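Local coordinates for ribosome inactivating type 1 protein (Iris hollandica, PDB 3MVG) that belongs to the single-chain, type 1 branch of the plant ribosome-inactivating protein family, with a mixed alpha/beta fold, at residues A[21-26]-A[157-162]; A[55-60]-A[124-129]; A[166-171]-A[196-201]; A[173-178]-A[186-191]. All blocks are in the same frame, centred on the assembly; numbering follows the deposited sequence.

Contacts 1 and 3 are buried and lie nearest the centre of the chain, each joining two helices; contact 2, its centre about 15 Å from that of the chain, is partly buried, and contact 4, its centre about 16 Å out, is buried where the second subunit packs. Helix 146-164 in contact 1 is followed directly by helix 166-173 in contact 3, and a salt bridge between Arg24 and Glu169 ties the two contacts together. Their chemistry differs: contact 3 is held by apolar packing alone, contact 1 adds an arginine to a small apolar touch, contact 2 shares an indole N-H with a side chain and a water, and contact 4 rests on a backbone hydrogen bond with polar side chains around it.

Contact 1. Residues A[21-26]-A[157-162]; sequences QNLRNR and QLVSET
Leu23 and Val159 meet because both reach out with a branch trans to the backbone N: chi1 is 176° in Leu23, placing CG there, and 175° in Val159, placing CG1 there. The methyl carbons Leu23 CD2 and Val159 CG1 then come to 3.7 Å as the two side chains cross at about a right angle. The next residue of helix 13-27, Arg24, sends out a chain extended from CG to NE, and a bend at its last torsion swings the guanidinium across to the other helix. There NH2 of Arg24 donates to Thr162 O at 2.9 Å, with an N-H...O angle of 146°, meeting the carbonyl somewhat tilted from its plane. NE binds the next carbonyl, of Ala163, while NH2 also forms a salt bridge with Glu169. Arg24 NH1 donates to Gln21 OE1 at 3.1 Å, so that bonds at NE, NH1 and NH2 together hold the rotation of the group. Arginine suits this buried place because its donors fan out to the last carbonyls of helix 146-164, whose partial negative charge would probably welcome it. That helix carries a wider pi-type turn at 157-161, with Thr162 N reaching Gln157 O at 3.3 Å. Leu23 also packs on Leu50 and Val52 of strand 49-55, and Thr162 on Ile168 and Val172, so the contact lies between that strand and helix 166-173.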
loop_
_atom_site.group_PDB
_atom_site.type_symbol
_atom_site.label_atom_id
_atom_site.label_comp_id
_atom_site.label_asym_id
_atom_site.label_seq_id
_atom_site.Cartn_x
_atom_site.Cartn_y
_atom_site.Cartn_z
ATOM N N GLN A 21 7.952 -0.339 9.133
ATOM C CA GLN A 21 7.478 -1.480 9.908
ATOM C C GLN A 21 8.291 -1.640 11.187
ATOM O O GLN A 21 7.729 -1.884 12.262
ATOM C CB GLN A 21 7.460 -2.765 9.078
ATOM C CG GLN A 21 6.754 -3.920 9.799
ATOM C CD GLN A 21 5.343 -3.553 10.229
ATOM O OE1 GLN A 21 4.594 -2.928 9.482
ATOM N NE2 GLN A 21 4.969 -3.945 11.441
ATOM N N ASN A 22 9.611 -1.495 11.095
ATOM C CA ASN A 22 10.450 -1.512 12.294
ATOM C C ASN A 22 10.069 -0.388 13.255
ATOM O O ASN A 22 10.050 -0.568 14.477
ATOM C CB ASN A 22 11.931 -1.421 11.924
ATOM C CG ASN A 22 12.494 -2.742 11.455
ATOM O OD1 ASN A 22 12.097 -3.806 11.934
ATOM N ND2 ASN A 22 13.433 -2.686 10.521
ATOM N N LEU A 23 9.749 0.771 12.695
ATOM C CA LEU A 23 9.278 1.883 13.491
ATOM C C LEU A 23 7.969 1.542 14.235
ATOM O O LEU A 23 7.863 1.745 15.445
ATOM C CB LEU A 23 9.130 3.117 12.599
ATOM C CG LEU A 23 8.555 4.362 13.258
ATOM C CD1 LEU A 23 9.416 4.845 14.406
ATOM C CD2 LEU A 23 8.407 5.450 12.221
ATOM N N ARG A 24 6.997 0.989 13.520
ATOM C CA ARG A 24 5.735 0.589 14.146
ATOM C C ARG A 24 5.976 -0.421 15.262
ATOM O O ARG A 24 5.343 -0.345 16.315
ATOM C CB ARG A 24 4.769 -0.008 13.122
ATOM C CG ARG A 24 4.263 0.971 12.081
ATOM C CD ARG A 24 3.144 0.348 11.239
ATOM N NE ARG A 24 2.890 1.202 10.083
ATOM C CZ ARG A 24 3.417 1.029 8.872
ATOM N NH1 ARG A 24 4.165 -0.037 8.602
ATOM N NH2 ARG A 24 3.178 1.922 7.928
ATOM N N ASN A 25 6.885 -1.365 15.033
ATOM C CA ASN A 25 7.166 -2.408 16.021
ATOM C C ASN A 25 7.743 -1.853 17.322
ATOM O O ASN A 25 7.447 -2.364 18.407
ATOM C CB ASN A 25 8.092 -3.474 15.425
ATOM C CG ASN A 25 7.421 -4.301 14.348
ATOM O OD1 ASN A 25 6.206 -4.285 14.178
ATOM N ND2 ASN A 25 8.230 -5.037 13.597
ATOM N N ARG A 26 8.543 -0.800 17.216
ATOM C CA ARG A 26 9.110 -0.145 18.395
ATOM C C ARG A 26 8.147 0.837 19.062
ATOM O O ARG A 26 8.186 1.017 20.278
ATOM C CB ARG A 26 10.423 0.567 18.053
ATOM C CG ARG A 26 11.539 -0.321 17.455
ATOM C CD ARG A 26 12.174 -1.313 18.446
ATOM N NE ARG A 26 11.291 -2.434 18.778
ATOM C CZ ARG A 26 11.041 -3.463 17.972
ATOM N NH1 ARG A 26 11.616 -3.536 16.772
ATOM N NH2 ARG A 26 10.216 -4.422 18.364
ATOM N N GLN A 157 4.805 14.010 8.156
ATOM C CA GLN A 157 3.963 13.228 7.267
ATOM C C GLN A 157 4.627 11.949 6.782
ATOM O O GLN A 157 3.968 10.922 6.671
ATOM C CB GLN A 157 3.464 14.065 6.104
ATOM C CG GLN A 157 2.475 15.127 6.522
ATOM C CD GLN A 157 1.967 15.894 5.343
ATOM O OE1 GLN A 157 0.866 15.643 4.845
ATOM N NE2 GLN A 157 2.780 16.816 4.853
ATOM N N LEU A 158 5.928 11.997 6.510
ATOM C CA LEU A 158 6.633 10.843 5.951
ATOM C C LEU A 158 7.146 9.860 6.993
ATOM O O LEU A 158 7.623 8.775 6.631
ATOM C CB LEU A 158 7.753 11.292 5.005
ATOM C CG LEU A 158 7.254 12.054 3.777
ATOM C CD1 LEU A 158 8.431 12.563 2.969
ATOM C CD2 LEU A 158 6.380 11.162 2.921
ATOM N N VAL A 159 7.036 10.216 8.273
ATOM C CA VAL A 159 7.435 9.330 9.361
ATOM C C VAL A 159 6.224 8.996 10.238
ATOM O O VAL A 159 5.818 7.837 10.298
ATOM C CB VAL A 159 8.598 9.937 10.193
ATOM C CG1 VAL A 159 8.905 9.069 11.388
ATOM C CG2 VAL A 159 9.840 10.105 9.316
ATOM N N SER A 160 5.635 9.996 10.897
ATOM C CA SER A 160 4.504 9.750 11.807
ATOM C C SER A 160 3.225 9.347 11.076
ATOM O O SER A 160 2.558 8.388 11.464
ATOM C CB SER A 160 4.226 10.982 12.662
ATOM O OG SER A 160 5.340 11.316 13.472
ATOM N N GLU A 161 2.857 10.086 10.034
ATOM C CA GLU A 161 1.567 9.827 9.388
ATOM C C GLU A 161 1.558 8.528 8.601
ATOM O O GLU A 161 0.553 7.823 8.580
ATOM C CB GLU A 161 1.110 10.991 8.509
ATOM C CG GLU A 161 0.941 12.336 9.235
ATOM C CD GLU A 161 -0.219 12.403 10.213
ATOM O OE1 GLU A 161 -0.902 11.382 10.452
ATOM O OE2 GLU A 161 -0.445 13.508 10.741
ATOM N N THR A 162 2.667 8.219 7.932
ATOM C CA THR A 162 2.809 6.934 7.245
ATOM C C THR A 162 2.888 5.757 8.235
ATOM O O THR A 162 2.381 4.673 7.943
ATOM C CB THR A 162 4.033 6.940 6.332
ATOM O OG1 THR A 162 5.150 7.364 7.110
ATOM C CG2 THR A 162 3.839 7.887 5.140
#

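Contact 2. Residues A[55-60]-A[124-129]; sequences FDWGNR and LGINPL
Trp57 makes a partly buried contact with Ile126 and Asn127, joining the turn between strands 49-55 and 61-67 to the first turn of helix 126-138. The six-membered end of the indole touches the helix at Ile126 CG2, 3.8 Å from Trp57 CH2. Asn127 OD1 lies at the ring edge, near its plane, where it takes a weak hydrogen bond from Trp57 NE1 (3.2 Å, N-H...O angle 125°). The same N-H is shared with a water in the ring plane, 3.0 Å from Trp57 NE1; the water in turn donates a hydrogen bond to Asn127 O. Tryptophan suits the place by offering both an apolar ring and this N-H. Trp57 is the second residue of a type I turn, Asp56 to Asn59, whose positive phi at Asn59 (55°) is consistent with a G1 beta bulge closing the hairpin; asparagine tolerates that conformation well. Asp56 braces the turn: its OD1 accepts Arg60 N at 2.9 Å, and its OD2 forms a salt bridge with Arg60 NE at 2.8 Å. On the helix side, Tyr185 packs against both Ile126 and Asn127.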
loop_
_atom_site.group_PDB
_atom_site.type_symbol
_atom_site.label_atom_id
_atom_site.label_comp_id
_atom_site.label_asym_id
_atom_site.label_seq_id
_atom_site.Cartn_x
_atom_site.Cartn_y
_atom_site.Cartn_z
ATOM N N PHE A 55 18.976 10.275 7.534
ATOM C CA PHE A 55 20.191 10.704 6.822
ATOM C C PHE A 55 19.852 11.246 5.443
ATOM O O PHE A 55 19.115 10.612 4.685
ATOM C CB PHE A 55 21.163 9.529 6.671
ATOM C CG PHE A 55 21.739 9.021 7.970
ATOM C CD1 PHE A 55 21.003 8.193 8.806
ATOM C CD2 PHE A 55 23.048 9.338 8.336
ATOM C CE1 PHE A 55 21.542 7.711 9.997
ATOM C CE2 PHE A 55 23.601 8.852 9.528
ATOM C CZ PHE A 55 22.850 8.042 10.356
ATOM N N ASP A 56 20.391 12.420 5.117
ATOM C CA ASP A 56 20.174 13.033 3.807
ATOM C C ASP A 56 21.094 12.442 2.732
ATOM O O ASP A 56 21.758 11.441 2.985
ATOM C CB ASP A 56 20.267 14.564 3.896
ATOM C CG ASP A 56 21.688 15.083 4.090
ATOM O OD1 ASP A 56 22.665 14.300 4.000
ATOM O OD2 ASP A 56 21.814 16.300 4.340
ATOM N N TRP A 57 21.114 13.035 1.539
ATOM C CA TRP A 57 21.902 12.464 0.438
ATOM C C TRP A 57 23.394 12.384 0.753
ATOM O O TRP A 57 24.084 11.511 0.229
ATOM C CB TRP A 57 21.697 13.209 -0.886
ATOM C CG TRP A 57 20.302 13.155 -1.455
ATOM C CD1 TRP A 57 19.468 14.215 -1.661
ATOM C CD2 TRP A 57 19.584 11.992 -1.900
ATOM N NE1 TRP A 57 18.285 13.794 -2.208
ATOM C CE2 TRP A 57 18.321 12.434 -2.358
ATOM C CE3 TRP A 57 19.885 10.627 -1.965
ATOM C CZ2 TRP A 57 17.355 11.557 -2.858
ATOM C CZ3 TRP A 57 18.920 9.752 -2.460
ATOM C CH2 TRP A 57 17.673 10.226 -2.902
ATOM N N GLY A 58 23.884 13.280 1.603
ATOM C CA GLY A 58 25.288 13.266 2.020
ATOM C C GLY A 58 25.533 12.557 3.340
ATOM O O GLY A 58 26.590 12.717 3.951
ATOM N N ASN A 59 24.562 11.757 3.782
ATOM C CA ASN A 59 24.601 11.115 5.097
ATOM C C ASN A 59 24.781 12.046 6.284
ATOM O O ASN A 59 25.342 11.659 7.309
ATOM C CB ASN A 59 25.610 9.963 5.143
ATOM C CG ASN A 59 25.086 8.723 4.480
ATOM O OD1 ASN A 59 23.872 8.473 4.464
ATOM N ND2 ASN A 59 25.985 7.933 3.920
ATOM N N ARG A 60 24.293 13.276 6.145
ATOM C CA ARG A 60 24.189 14.178 7.282
ATOM C C ARG A 60 22.900 13.842 8.017
ATOM O O ARG A 60 21.824 13.865 7.412
ATOM C CB ARG A 60 24.176 15.632 6.823
ATOM C CG ARG A 60 25.472 16.080 6.160
ATOM C CD ARG A 60 25.276 17.380 5.401
ATOM N NE ARG A 60 24.437 17.187 4.224
ATOM C CZ ARG A 60 24.908 17.013 2.993
ATOM N NH1 ARG A 60 26.216 17.014 2.770
ATOM N NH2 ARG A 60 24.071 16.841 1.986
ATOM N N LEU A 124 5.717 15.895 -1.340
ATOM C CA LEU A 124 6.175 14.775 -0.533
ATOM C C LEU A 124 6.782 13.704 -1.421
ATOM O O LEU A 124 6.241 13.368 -2.479
ATOM C CB LEU A 124 5.009 14.180 0.257
ATOM C CG LEU A 124 4.309 15.111 1.251
ATOM C CD1 LEU A 124 3.156 14.381 1.903
ATOM C CD2 LEU A 124 5.270 15.638 2.323
ATOM N N GLY A 125 7.895 13.149 -0.967
ATOM C CA GLY A 125 8.628 12.120 -1.699
ATOM C C GLY A 125 10.007 12.025 -1.092
ATOM O O GLY A 125 10.299 12.707 -0.101
ATOM N N ILE A 126 10.870 11.208 -1.693
ATOM C CA ILE A 126 12.212 11.013 -1.156
ATOM C C ILE A 126 13.090 12.259 -1.298
ATOM O O ILE A 126 13.848 12.573 -0.386
ATOM C CB ILE A 126 12.853 9.704 -1.706
ATOM C CG1 ILE A 126 11.983 8.486 -1.347
ATOM C CG2 ILE A 126 14.310 9.533 -1.243
ATOM C CD1 ILE A 126 11.671 8.313 0.139
ATOM N N ASN A 127 12.976 12.990 -2.401
ATOM C CA ASN A 127 13.732 14.237 -2.498
ATOM C C ASN A 127 13.288 15.289 -1.468
ATOM O O ASN A 127 14.137 15.865 -0.802
ATOM C CB ASN A 127 13.768 14.785 -3.926
ATOM C CG ASN A 127 14.794 14.080 -4.792
ATOM O OD1 ASN A 127 15.973 14.009 -4.440
ATOM N ND2 ASN A 127 14.352 13.563 -5.933
ATOM N N PRO A 128 11.964 15.510 -1.298
ATOM C CA PRO A 128 11.536 16.395 -0.196
ATOM C C PRO A 128 12.000 15.921 1.170
ATOM O O PRO A 128 12.366 16.739 2.008
ATOM C CB PRO A 128 10.010 16.386 -0.315
ATOM C CG PRO A 128 9.784 16.216 -1.783
ATOM C CD PRO A 128 10.860 15.261 -2.248
ATOM N N LEU A 129 12.002 14.608 1.386
ATOM C CA LEU A 129 12.470 14.033 2.645
ATOM C C LEU A 129 13.945 14.393 2.885
ATOM O O LEU A 129 14.314 14.875 3.958
ATOM C CB LEU A 129 12.258 12.513 2.638
ATOM C CG LEU A 129 12.086 11.797 3.979
ATOM C CD1 LEU A 129 11.604 10.369 3.773
ATOM C CD2 LEU A 129 13.373 11.807 4.780
HETATM O O HOH W 1 16.614 16.263 -2.321
#

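Contact 3. Residues A[166-171]-A[196-201]; sequences RAIEQR and DLQTNW
Ile168, Leu197 and Gln198 supply most of the surface buried where helix 166-173 packs against helix 192-199. Ile168 gives the largest share. Its chain runs straight out from CB, with CD1 trans to CA (chi2 176°), so that CG1 and CD1 find different partners on the opposing helix. CG1 of Ile168 lies 4.1 Å from CD2 of Leu197, the two side chains sliding past one another in opposite directions. Leu197 CD2 also rests on Ala167 CB at 4.2 Å, the small alanine letting the leucine branch lie close to the helix backbone. Further out, CD1 of Ile168 meets the aliphatic stem of Gln198 at about a right angle, 3.9 Å from Gln198 CG. Gln198 is thus amphipathic in use: its methylenes serve the apolar packing, while its amide, with NE2 still beside Ile168 CD1, accepts from Arg119 at OE1 and donates to Gln157 through NE2. Leu222 of strand 215-223 covers Leu197, and Ile194 and Thr162 pack against Ile168, so the branched side chains are enclosed on several flanks. Held by methyl and methylene packing without a directional polar link between the two segments, the contact depends on complementary shape and on keeping apolar carbon from water, and the buried glutamine amide is satisfied by other parts of the chain.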
loop_
_atom_site.group_PDB
_atom_site.type_symbol
_atom_site.label_atom_id
_atom_site.label_comp_id
_atom_site.label_asym_id
_atom_site.label_seq_id
_atom_site.Cartn_x
_atom_site.Cartn_y
_atom_site.Cartn_z
ATOM N N ARG A 166 -1.144 3.071 6.626
ATOM C CA ARG A 166 -0.557 2.401 5.473
ATOM C C ARG A 166 -1.075 2.968 4.155
ATOM O O ARG A 166 -0.394 2.849 3.130
ATOM C CB ARG A 166 -0.767 0.888 5.556
ATOM C CG ARG A 166 -0.021 0.278 6.719
ATOM C CD ARG A 166 -0.426 -1.154 6.977
ATOM N NE ARG A 166 0.175 -1.667 8.202
ATOM C CZ ARG A 166 1.399 -2.185 8.296
ATOM N NH1 ARG A 166 2.176 -2.309 7.218
ATOM N NH2 ARG A 166 1.839 -2.574 9.482
ATOM N N ALA A 167 -2.251 3.592 4.165
ATOM C CA ALA A 167 -2.752 4.236 2.946
ATOM C C ALA A 167 -1.854 5.393 2.531
ATOM O O ALA A 167 -1.688 5.655 1.335
ATOM C CB ALA A 167 -4.176 4.713 3.124
ATOM N N ILE A 168 -1.274 6.084 3.506
ATOM C CA ILE A 168 -0.338 7.172 3.202
ATOM C C ILE A 168 1.023 6.601 2.782
ATOM O O ILE A 168 1.618 7.070 1.806
ATOM C CB ILE A 168 -0.224 8.195 4.358
ATOM C CG1 ILE A 168 -1.623 8.684 4.760
ATOM C CG2 ILE A 168 0.686 9.368 3.944
ATOM C CD1 ILE A 168 -1.647 9.630 5.949
ATOM N N GLU A 169 1.507 5.587 3.497
ATOM C CA GLU A 169 2.696 4.847 3.074
ATOM C C GLU A 169 2.603 4.441 1.601
ATOM O O GLU A 169 3.562 4.604 0.841
ATOM C CB GLU A 169 2.874 3.605 3.941
ATOM C CG GLU A 169 4.027 2.740 3.498
ATOM C CD GLU A 169 4.175 1.483 4.317
ATOM O OE1 GLU A 169 5.151 0.742 4.094
ATOM O OE2 GLU A 169 3.330 1.230 5.202
ATOM N N GLN A 170 1.450 3.914 1.201
ATOM C CA GLN A 170 1.215 3.460 -0.172
ATOM C C GLN A 170 1.481 4.549 -1.214
ATOM O O GLN A 170 2.081 4.279 -2.271
ATOM C CB GLN A 170 -0.226 2.960 -0.303
ATOM C CG GLN A 170 -0.653 2.662 -1.709
ATOM C CD GLN A 170 -0.357 1.251 -2.098
ATOM O OE1 GLN A 170 0.795 0.815 -2.121
ATOM N NE2 GLN A 170 -1.398 0.515 -2.392
ATOM N N ARG A 171 1.023 5.766 -0.919
ATOM C CA ARG A 171 1.244 6.913 -1.797
ATOM C C ARG A 171 2.739 7.106 -2.026
ATOM O O ARG A 171 3.180 7.336 -3.156
ATOM C CB ARG A 171 0.644 8.191 -1.199
ATOM C CG ARG A 171 -0.820 8.102 -0.789
ATOM C CD ARG A 171 -1.663 7.487 -1.884
ATOM N NE ARG A 171 -3.069 7.879 -1.796
ATOM C CZ ARG A 171 -4.012 7.167 -1.190
ATOM N NH1 ARG A 171 -3.707 6.021 -0.595
ATOM N NH2 ARG A 171 -5.265 7.605 -1.175
ATOM N N ASP A 196 -7.708 14.658 5.488
ATOM C CA ASP A 196 -8.843 14.287 6.330
ATOM C C ASP A 196 -8.573 12.987 7.074
ATOM O O ASP A 196 -9.001 12.813 8.213
ATOM C CB ASP A 196 -10.134 14.199 5.522
ATOM C CG ASP A 196 -11.356 14.426 6.375
ATOM O OD1 ASP A 196 -12.374 13.761 6.125
ATOM O OD2 ASP A 196 -11.298 15.268 7.303
ATOM N N LEU A 197 -7.831 12.089 6.439
ATOM C CA LEU A 197 -7.418 10.874 7.098
ATOM C C LEU A 197 -6.545 11.203 8.320
ATOM O O LEU A 197 -6.807 10.743 9.436
ATOM C CB LEU A 197 -6.685 9.995 6.095
ATOM C CG LEU A 197 -6.403 8.567 6.517
ATOM C CD1 LEU A 197 -7.700 7.802 6.796
ATOM C CD2 LEU A 197 -5.597 7.891 5.421
ATOM N N GLN A 198 -5.541 12.056 8.112
ATOM C CA GLN A 198 -4.664 12.498 9.192
ATOM C C GLN A 198 -5.458 13.104 10.347
ATOM O O GLN A 198 -5.204 12.802 11.509
ATOM C CB GLN A 198 -3.641 13.521 8.685
ATOM C CG GLN A 198 -2.657 12.980 7.661
ATOM C CD GLN A 198 -1.835 14.077 7.015
ATOM O OE1 GLN A 198 -2.038 15.264 7.273
ATOM N NE2 GLN A 198 -0.899 13.689 6.171
ATOM N N THR A 199 -6.423 13.966 10.011
ATOM C CA THR A 199 -7.271 14.649 11.000
ATOM C C THR A 199 -8.092 13.677 11.851
ATOM O O THR A 199 -8.419 13.973 13.001
ATOM C CB THR A 199 -8.230 15.643 10.279
ATOM O OG1 THR A 199 -7.468 16.552 9.475
ATOM C CG2 THR A 199 -9.102 16.425 11.257
ATOM N N ASN A 200 -8.411 12.519 11.280
ATOM C CA ASN A 200 -9.311 11.565 11.916
ATOM C C ASN A 200 -8.641 10.394 12.617
ATOM O O ASN A 200 -9.310 9.422 12.976
ATOM C CB ASN A 200 -10.349 11.075 10.904
ATOM C CG ASN A 200 -11.486 12.052 10.746
ATOM O OD1 ASN A 200 -12.396 12.095 11.583
ATOM N ND2 ASN A 200 -11.424 12.875 9.708
ATOM N N TRP A 201 -7.334 10.494 12.848
ATOM C CA TRP A 201 -6.610 9.391 13.468
ATOM C C TRP A 201 -7.120 9.040 14.860
ATOM O O TRP A 201 -7.359 7.870 15.147
ATOM C CB TRP A 201 -5.116 9.671 13.503
ATOM C CG TRP A 201 -4.324 8.537 14.085
ATOM C CD1 TRP A 201 -4.241 7.251 13.608
ATOM C CD2 TRP A 201 -3.517 8.583 15.264
ATOM N NE1 TRP A 201 -3.415 6.507 14.415
ATOM C CE2 TRP A 201 -2.960 7.300 15.437
ATOM C CE3 TRP A 201 -3.195 9.594 16.178
ATOM C CZ2 TRP A 201 -2.094 7.003 16.484
ATOM C CZ3 TRP A 201 -2.344 9.300 17.216
ATOM C CH2 TRP A 201 -1.795 8.012 17.366
#

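Contact 4. Residues A[173-178]-A[186-191]; sequences TNNIID and DNFRPR. Unlike the reference sequence in segment 186-191: Arg191 (reference Ser).
The amide of Asn175 is gripped from several sides: its ND2 donates to Arg171 O and to Thr240 OG1 of the second subunit, and its OD1 accepts from Arg239 NE of that subunit. Against this amide, from across the contact, lie Asp186 and Phe188. Segment 173-178 contains strand 176-177 of a short antiparallel two-stranded ribbon, entered from helix 166-173 through a type I turn, Thr173 to Ile176; 186-191 follows directly on the partner strand 184-185. Next to the paired strands, Asp186 N binds Asn175 O at 2.9 Å, fairly straight (158°) and in the carbonyl plane. Asparagine fits here because both its amide ends find partners in a place buried by the subunit interface. Phe188 has CG between its backbone N and carbonyl carbon (chi1 72°), a crowded position that turns the ring in toward Asn175, with Phe188 CD1 3.7 Å from Asn175 ND2 and the ring and amide planes only 21° apart. The ring also packs on Arg171 and Val172 of helix 166-173. Beside them Asp186 CB meets Asn175 OD1 at 3.4 Å. The carboxylate, in a long, weak ion pair with Arg239 of the second subunit, runs on past Ile177, the centre of an inverse gamma turn, with Asp186 OD2 3.6 Å from Ile177 CG1.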
loop_
_atom_site.group_PDB
_atom_site.type_symbol
_atom_site.label_atom_id
_atom_site.label_comp_id
_atom_site.label_asym_id
_atom_site.label_seq_id
_atom_site.Cartn_x
_atom_site.Cartn_y
_atom_site.Cartn_z
ATOM N N THR A 173 5.281 4.794 -1.501
ATOM C CA THR A 173 5.940 3.700 -2.215
ATOM C C THR A 173 5.529 3.636 -3.686
ATOM O O THR A 173 6.342 3.238 -4.518
ATOM C CB THR A 173 5.769 2.346 -1.513
ATOM O OG1 THR A 173 4.384 2.048 -1.415
ATOM C CG2 THR A 173 6.373 2.387 -0.110
ATOM N N ASN A 174 4.323 4.084 -4.021
ATOM C CA ASN A 174 3.911 4.171 -5.431
ATOM C C ASN A 174 4.748 5.160 -6.244
ATOM O O ASN A 174 4.694 5.181 -7.476
ATOM C CB ASN A 174 2.456 4.603 -5.532
ATOM C CG ASN A 174 1.472 3.517 -5.113
ATOM O OD1 ASN A 174 1.840 2.369 -4.883
ATOM N ND2 ASN A 174 0.209 3.901 -4.987
ATOM N N ASN A 175 5.497 6.001 -5.544
ATOM C CA ASN A 175 6.317 7.009 -6.190
ATOM C C ASN A 175 7.811 6.779 -6.043
ATOM O O ASN A 175 8.606 7.631 -6.432
ATOM C CB ASN A 175 5.872 8.387 -5.721
ATOM C CG ASN A 175 4.605 8.807 -6.399
ATOM O OD1 ASN A 175 4.582 8.961 -7.623
ATOM N ND2 ASN A 175 3.521 8.945 -5.638
ATOM N N ILE A 176 8.190 5.628 -5.500
ATOM C CA ILE A 176 9.580 5.197 -5.519
ATOM C C ILE A 176 9.713 4.230 -6.687
ATOM O O ILE A 176 9.240 3.098 -6.627
ATOM C CB ILE A 176 9.995 4.533 -4.188
ATOM C CG1 ILE A 176 9.878 5.536 -3.027
ATOM C CG2 ILE A 176 11.408 3.945 -4.301
ATOM C CD1 ILE A 176 9.948 4.898 -1.645
ATOM N N ILE A 177 10.339 4.705 -7.754
ATOM C CA ILE A 177 10.358 3.981 -9.017
ATOM C C ILE A 177 11.666 3.214 -9.056
ATOM O O ILE A 177 12.654 3.656 -9.662
ATOM C CB ILE A 177 10.235 4.948 -10.207
ATOM C CG1 ILE A 177 9.139 6.003 -9.965
ATOM C CG2 ILE A 177 10.009 4.177 -11.508
ATOM C CD1 ILE A 177 7.721 5.470 -9.692
ATOM N N ASP A 178 11.690 2.073 -8.378
ATOM C CA ASP A 178 12.941 1.374 -8.139
ATOM C C ASP A 178 13.214 0.240 -9.116
ATOM O O ASP A 178 14.172 -0.500 -8.942
ATOM C CB ASP A 178 13.058 0.914 -6.672
ATOM C CG ASP A 178 11.984 -0.080 -6.268
ATOM O OD1 ASP A 178 11.299 -0.662 -7.141
ATOM O OD2 ASP A 178 11.828 -0.274 -5.044
ATOM N N ASP A 186 9.553 10.134 -7.499
ATOM C CA ASP A 186 8.533 11.099 -7.882
ATOM C C ASP A 186 7.870 11.711 -6.654
ATOM O O ASP A 186 7.931 11.150 -5.561
ATOM C CB ASP A 186 7.472 10.430 -8.755
ATOM C CG ASP A 186 8.021 9.932 -10.078
ATOM O OD1 ASP A 186 9.065 10.434 -10.551
ATOM O OD2 ASP A 186 7.388 9.021 -10.661
ATOM N N ASN A 187 7.227 12.852 -6.856
ATOM C CA ASN A 187 6.558 13.582 -5.794
ATOM C C ASN A 187 5.057 13.573 -5.952
ATOM O O ASN A 187 4.546 13.428 -7.066
ATOM C CB ASN A 187 7.042 15.027 -5.784
ATOM C CG ASN A 187 8.467 15.152 -5.312
ATOM O OD1 ASN A 187 8.939 14.352 -4.511
ATOM N ND2 ASN A 187 9.160 16.168 -5.802
ATOM N N PHE A 188 4.360 13.716 -4.834
ATOM C CA PHE A 188 2.931 14.003 -4.842
ATOM C C PHE A 188 2.680 15.043 -3.758
ATOM O O PHE A 188 3.534 15.274 -2.898
ATOM C CB PHE A 188 2.101 12.725 -4.616
ATOM C CG PHE A 188 2.157 12.194 -3.205
ATOM C CD1 PHE A 188 3.191 11.357 -2.813
ATOM C CD2 PHE A 188 1.170 12.522 -2.276
ATOM C CE1 PHE A 188 3.256 10.867 -1.508
ATOM C CE2 PHE A 188 1.225 12.036 -0.976
ATOM C CZ PHE A 188 2.270 11.212 -0.590
ATOM N N ARG A 189 1.516 15.678 -3.811
ATOM C CA ARG A 189 1.072 16.548 -2.733
ATOM C C ARG A 189 -0.164 15.922 -2.112
ATOM O O ARG A 189 -1.020 15.407 -2.842
ATOM C CB ARG A 189 0.780 17.951 -3.249
ATOM C CG ARG A 189 2.043 18.668 -3.661
ATOM C CD ARG A 189 1.759 19.983 -4.337
ATOM N NE ARG A 189 2.999 20.728 -4.536
ATOM C CZ ARG A 189 3.062 22.016 -4.860
ATOM N NH1 ARG A 189 1.948 22.725 -5.015
ATOM N NH2 ARG A 189 4.243 22.597 -5.011
ATOM N N PRO A 190 -0.261 15.936 -0.769
ATOM C CA PRO A 190 -1.364 15.235 -0.121
ATOM C C PRO A 190 -2.698 15.846 -0.503
ATOM O O PRO A 190 -2.849 17.069 -0.498
ATOM C CB PRO A 190 -1.076 15.411 1.370
ATOM C CG PRO A 190 -0.261 16.645 1.454
ATOM C CD PRO A 190 0.588 16.638 0.212
ATOM N N ARG A 191 -3.634 14.971 -0.857
ATOM C CA ARG A 191 -4.966 15.354 -1.287
ATOM C C ARG A 191 -5.824 15.728 -0.069
ATOM O O ARG A 191 -5.429 15.483 1.076
ATOM C CB ARG A 191 -5.588 14.195 -2.079
ATOM C CG ARG A 191 -5.804 12.951 -1.238
ATOM C CD ARG A 191 -6.209 11.707 -2.018
ATOM N NE ARG A 191 -5.062 10.910 -2.439
ATOM C CZ ARG A 191 -4.517 10.951 -3.652
ATOM N NH1 ARG A 191 -5.000 11.762 -4.583
ATOM N NH2 ARG A 191 -3.476 10.195 -3.932
#